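Local coordinates for bifunctional purine biosynthetic protein ADE5,7 (Cryptococcus neoformans var. grubii serotype A, PDB 7LVO) that catalyses, with ATP, the second and fifth steps of de novo purine biosynthesis, this chain being its N-terminal glycinamide ribonucleotide (GAR) synthetase half, at residues P436-G448 / G456-L468. Residues are numbered along the deposited sequence; the frame is centred on the assembly and turned at random.
Sequences PTLRAAVDLAYSG and GQTFRRDIAYRAL
Tyr446 reaches from the helix with its hydroxyl into the backbone of 460-463 and carries the polar half of the contact. Its OH donates to the carbonyl O of Arg460 at 2.7 Å, approaching tilted 28° from the carbonyl plane, and the same oxygen accepts from Ile463 N at 3.0 Å, with an N-H...O angle of 154°. One phenol thus spans the bend where the chain enters the type II turn Asp462 to Tyr465. The ring meets Arg460 O at its edge; there too Phe459 CD2 lies 4.2 Å from Tyr446 CE1, while CB and CG1 of Ile463 close on the hydroxyl.

Asp462, the first residue of the turn, is gripped side-on by Arg460, NE to OD1 at 3.1 Å and NH2 to OD2. Gly267 N also binds Asp462 OD2, and the Arg460 NH1 goes to the carbonyl of Arg263, tying the turn to the end of strand 259-263 and to the loop after it.

Both segments belong to the GARS C domain, where helix 438-449 and the last modelled residues, 456-468, pack side by side against an antiparallel sheet: Leu438 rests on Val379 of strand 377-384, and Ala464 and Ala467 on Tyr279.

The apolar half follows one side of the helix, Leu438 and Val442 preceding Tyr446 at four-residue steps. Val442 turns CG2 to the methyl of Ala464, 3.9 Å away. With CG anti to the backbone N (chi1 -179°), Leu438 extends CD2 to Ala467 CB at 3.8 Å. Leu468 lies obliquely across it, and its CD2 presses tightly on Leu438 CG at 3.5 Å.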
loop_
_atom_site.group_PDB
_atom_site.type_symbol
_atom_site.label_atom_id
_atom_site.label_comp_id
_atom_site.label_asym_id
_atom_site.label_seq_id
_atom_site.Cartn_x
_atom_site.Cartn_y
_atom_site.Cartn_z
ATOM N N PRO A 436 4.182 0.781 24.340
ATOM C CA PRO A 436 3.304 -0.260 24.906
ATOM C C PRO A 436 1.828 0.076 24.811
ATOM O O PRO A 436 1.001 -0.838 24.713
ATOM C CB PRO A 436 3.763 -0.353 26.372
ATOM C CG PRO A 436 5.144 0.242 26.394
ATOM C CD PRO A 436 5.139 1.309 25.329
ATOM N N THR A 437 1.468 1.357 24.851
ATOM C CA THR A 437 0.082 1.787 24.758
ATOM C C THR A 437 -0.105 2.655 23.521
ATOM O O THR A 437 0.834 3.305 23.049
ATOM C CB THR A 437 -0.354 2.576 26.003
ATOM O OG1 THR A 437 0.446 3.758 26.127
ATOM C CG2 THR A 437 -0.204 1.722 27.254
ATOM N N LEU A 438 -1.336 2.668 23.002
ATOM C CA LEU A 438 -1.620 3.450 21.803
ATOM C C LEU A 438 -1.446 4.941 22.066
ATOM O O LEU A 438 -0.897 5.667 21.222
ATOM C CB LEU A 438 -3.034 3.151 21.313
ATOM C CG LEU A 438 -3.471 3.875 20.037
ATOM C CD1 LEU A 438 -2.506 3.589 18.891
ATOM C CD2 LEU A 438 -4.889 3.474 19.647
ATOM N N ARG A 439 -1.893 5.413 23.239
ATOM C CA ARG A 439 -1.780 6.836 23.548
ATOM C C ARG A 439 -0.320 7.274 23.635
ATOM O O ARG A 439 0.044 8.360 23.164
ATOM C CB ARG A 439 -2.512 7.148 24.855
ATOM C CG ARG A 439 -2.136 6.249 26.021
ATOM C CD ARG A 439 -2.887 6.632 27.298
ATOM N NE ARG A 439 -4.319 6.805 27.075
ATOM C CZ ARG A 439 -5.202 5.815 27.025
ATOM N NH1 ARG A 439 -4.832 4.549 27.154
ATOM N NH2 ARG A 439 -6.486 6.101 26.832
ATOM N N ALA A 440 0.533 6.444 24.238
ATOM C CA ALA A 440 1.949 6.782 24.314
ATOM C C ALA A 440 2.575 6.828 22.924
ATOM O O ALA A 440 3.375 7.719 22.622
ATOM C CB ALA A 440 2.681 5.778 25.201
ATOM N N ALA A 441 2.218 5.878 22.062
ATOM C CA ALA A 441 2.718 5.910 20.687
ATOM C C ALA A 441 2.235 7.157 19.958
ATOM O O ALA A 441 3.006 7.808 19.240
ATOM C CB ALA A 441 2.282 4.650 19.936
ATOM N N VAL A 442 0.961 7.514 20.142
ATOM C CA VAL A 442 0.432 8.737 19.549
ATOM C C VAL A 442 1.202 9.953 20.055
ATOM O O VAL A 442 1.691 10.772 19.271
ATOM C CB VAL A 442 -1.074 8.868 19.849
ATOM C CG1 VAL A 442 -1.595 10.207 19.348
ATOM C CG2 VAL A 442 -1.839 7.719 19.211
ATOM N N ASP A 443 1.312 10.092 21.377
ATOM C CA ASP A 443 1.995 11.253 21.941
ATOM C C ASP A 443 3.447 11.315 21.478
ATOM O O ASP A 443 3.968 12.395 21.177
ATOM C CB ASP A 443 1.929 11.213 23.467
ATOM C CG ASP A 443 0.533 11.464 24.001
ATOM O OD1 ASP A 443 -0.362 11.838 23.205
ATOM O OD2 ASP A 443 0.331 11.288 25.221
ATOM N N LEU A 444 4.122 10.168 21.425
ATOM C CA LEU A 444 5.524 10.156 21.013
ATOM C C LEU A 444 5.675 10.595 19.563
ATOM O O LEU A 444 6.568 11.388 19.235
ATOM C CB LEU A 444 6.111 8.762 21.228
ATOM C CG LEU A 444 7.610 8.587 20.997
ATOM C CD1 LEU A 444 8.423 9.564 21.822
ATOM C CD2 LEU A 444 8.014 7.150 21.329
ATOM N N ALA A 445 4.805 10.104 18.679
ATOM C CA ALA A 445 4.863 10.518 17.279
ATOM C C ALA A 445 4.700 12.029 17.150
ATOM O O ALA A 445 5.460 12.695 16.434
ATOM C CB ALA A 445 3.788 9.785 16.473
ATOM N N TYR A 446 3.711 12.596 17.848
ATOM C CA TYR A 446 3.506 14.040 17.778
ATOM C C TYR A 446 4.614 14.815 18.479
ATOM O O TYR A 446 4.785 16.006 18.213
ATOM C CB TYR A 446 2.144 14.400 18.368
ATOM C CG TYR A 446 0.991 14.095 17.438
ATOM C CD1 TYR A 446 0.755 14.881 16.320
ATOM C CD2 TYR A 446 0.147 13.017 17.669
ATOM C CE1 TYR A 446 -0.288 14.607 15.462
ATOM C CE2 TYR A 446 -0.899 12.737 16.815
ATOM C CZ TYR A 446 -1.109 13.539 15.711
ATOM O OH TYR A 446 -2.147 13.274 14.854
ATOM N N SER A 447 5.374 14.169 19.360
ATOM C CA SER A 447 6.533 14.828 19.954
ATOM C C SER A 447 7.624 15.063 18.915
ATOM O O SER A 447 8.320 16.086 18.955
ATOM C CB SER A 447 7.071 13.986 21.114
ATOM O OG SER A 447 6.074 13.791 22.101
ATOM N N GLY A 448 7.792 14.126 17.980
ATOM C CA GLY A 448 8.766 14.304 16.920
ATOM C C GLY A 448 8.367 15.334 15.887
ATOM O O GLY A 448 9.229 15.843 15.169
ATOM N N GLY A 456 4.464 25.867 5.058
ATOM C CA GLY A 456 3.202 25.290 4.640
ATOM C C GLY A 456 2.956 23.870 5.088
ATOM O O GLY A 456 2.028 23.227 4.576
ATOM N N GLN A 457 3.751 23.351 6.017
ATOM C CA GLN A 457 3.562 21.973 6.454
ATOM C C GLN A 457 2.165 21.797 7.036
ATOM O O GLN A 457 1.668 22.655 7.770
ATOM C CB GLN A 457 4.620 21.587 7.486
ATOM C CG GLN A 457 4.549 22.360 8.793
ATOM C CD GLN A 457 5.630 21.937 9.772
ATOM O OE1 GLN A 457 6.428 21.045 9.481
ATOM N NE2 GLN A 457 5.664 22.577 10.935
ATOM N N THR A 458 1.537 20.671 6.704
ATOM C CA THR A 458 0.187 20.360 7.145
ATOM C C THR A 458 0.135 18.926 7.655
ATOM O O THR A 458 0.828 18.047 7.148
ATOM C CB THR A 458 -0.832 20.531 6.007
ATOM O OG1 THR A 458 -0.582 21.769 5.327
ATOM C CG2 THR A 458 -2.250 20.524 6.559
ATOM N N PHE A 459 -0.697 18.700 8.667
ATOM C CA PHE A 459 -0.875 17.362 9.223
ATOM C C PHE A 459 -2.110 17.374 10.111
ATOM O O PHE A 459 -2.524 18.422 10.611
ATOM C CB PHE A 459 0.362 16.914 10.013
ATOM C CG PHE A 459 0.681 17.778 11.198
ATOM C CD1 PHE A 459 1.514 18.881 11.065
ATOM C CD2 PHE A 459 0.155 17.492 12.448
ATOM C CE1 PHE A 459 1.806 19.676 12.146
ATOM C CE2 PHE A 459 0.438 18.297 13.538
ATOM C CZ PHE A 459 1.271 19.385 13.390
ATOM N N ARG A 460 -2.695 16.193 10.292
ATOM C CA ARG A 460 -3.835 16.016 11.183
ATOM C C ARG A 460 -3.342 15.747 12.601
ATOM O O ARG A 460 -2.432 14.943 12.809
ATOM C CB ARG A 460 -4.720 14.866 10.703
ATOM C CG ARG A 460 -5.516 15.176 9.446
ATOM C CD ARG A 460 -6.354 13.983 8.995
ATOM N NE ARG A 460 -7.248 13.499 10.045
ATOM C CZ ARG A 460 -8.212 12.604 9.855
ATOM N NH1 ARG A 460 -8.458 12.095 8.661
ATOM N NH2 ARG A 460 -8.946 12.214 10.892
ATOM N N ARG A 461 -3.947 16.424 13.576
ATOM C CA ARG A 461 -3.584 16.241 14.974
ATOM C C ARG A 461 -4.368 15.126 15.652
ATOM O O ARG A 461 -4.085 14.809 16.814
ATOM C CB ARG A 461 -3.794 17.549 15.740
ATOM C CG ARG A 461 -2.977 18.719 15.211
ATOM C CD ARG A 461 -3.350 20.010 15.931
ATOM N NE ARG A 461 -4.740 20.377 15.696
ATOM C CZ ARG A 461 -5.360 21.388 16.290
ATOM N NH1 ARG A 461 -4.739 22.157 17.172
ATOM N NH2 ARG A 461 -6.634 21.632 15.995
ATOM N N ASP A 462 -5.334 14.520 14.962
ATOM C CA ASP A 462 -6.235 13.546 15.570
ATOM C C ASP A 462 -6.006 12.132 15.040
ATOM O O ASP A 462 -6.924 11.310 15.041
ATOM C CB ASP A 462 -7.689 13.959 15.339
ATOM C CG ASP A 462 -8.057 13.983 13.867
ATOM O OD1 ASP A 462 -7.143 14.165 13.029
ATOM O OD2 ASP A 462 -9.250 13.816 13.547
ATOM N N ILE A 463 -4.789 11.833 14.581
ATOM C CA ILE A 463 -4.492 10.480 14.127
ATOM C C ILE A 463 -4.704 9.508 15.278
ATOM O O ILE A 463 -4.159 9.690 16.375
ATOM C CB ILE A 463 -3.061 10.396 13.580
ATOM C CG1 ILE A 463 -2.904 11.314 12.373
ATOM C CG2 ILE A 463 -2.716 8.948 13.218
ATOM C CD1 ILE A 463 -3.768 10.953 11.177
ATOM N N ALA A 464 -5.508 8.474 15.031
ATOM C CA ALA A 464 -5.847 7.448 16.010
ATOM C C ALA A 464 -6.733 7.976 17.136
ATOM O O ALA A 464 -6.852 7.333 18.188
ATOM C CB ALA A 464 -4.591 6.806 16.604
ATOM N N TYR A 465 -7.366 9.135 16.936
ATOM C CA TYR A 465 -8.201 9.709 17.986
ATOM C C TYR A 465 -9.427 8.843 18.251
ATOM O O TYR A 465 -9.816 8.649 19.408
ATOM C CB TYR A 465 -8.621 11.134 17.606
ATOM C CG TYR A 465 -9.944 11.212 16.870
ATOM C CD1 TYR A 465 -10.016 10.985 15.499
ATOM C CD2 TYR A 465 -11.121 11.510 17.550
ATOM C CE1 TYR A 465 -11.229 11.062 14.828
ATOM C CE2 TYR A 465 -12.332 11.583 16.889
ATOM C CZ TYR A 465 -12.382 11.359 15.530
ATOM O OH TYR A 465 -13.592 11.436 14.872
ATOM N N ARG A 466 -10.040 8.306 17.197
ATOM C CA ARG A 466 -11.263 7.529 17.333
ATOM C C ARG A 466 -11.030 6.164 17.967
ATOM O O ARG A 466 -12.004 5.465 18.266
ATOM C CB ARG A 466 -11.921 7.369 15.962
ATOM C CG ARG A 466 -10.953 6.976 14.867
ATOM C CD ARG A 466 -11.573 7.170 13.489
ATOM N NE ARG A 466 -10.650 6.774 12.430
ATOM C CZ ARG A 466 -10.584 5.553 11.922
ATOM N NH1 ARG A 466 -11.389 4.590 12.343
ATOM N NH2 ARG A 466 -9.690 5.292 10.971
ATOM N N ALA A 467 -9.774 5.774 18.176
ATOM C CA ALA A 467 -9.458 4.531 18.865
ATOM C C ALA A 467 -9.060 4.738 20.320
ATOM O O ALA A 467 -9.041 3.768 21.083
ATOM C CB ALA A 467 -8.330 3.790 18.137
ATOM N N LEU A 468 -8.750 5.968 20.718
ATOM C CA LEU A 468 -8.411 6.262 22.108
ATOM C C LEU A 468 -9.663 6.577 22.916
ATOM O O LEU A 468 -9.694 6.376 24.128
ATOM C CB LEU A 468 -7.426 7.430 22.186
ATOM C CG LEU A 468 -6.069 7.241 21.503
ATOM C CD1 LEU A 468 -5.193 8.456 21.723
ATOM C CD2 LEU A 468 -5.383 5.979 22.005
#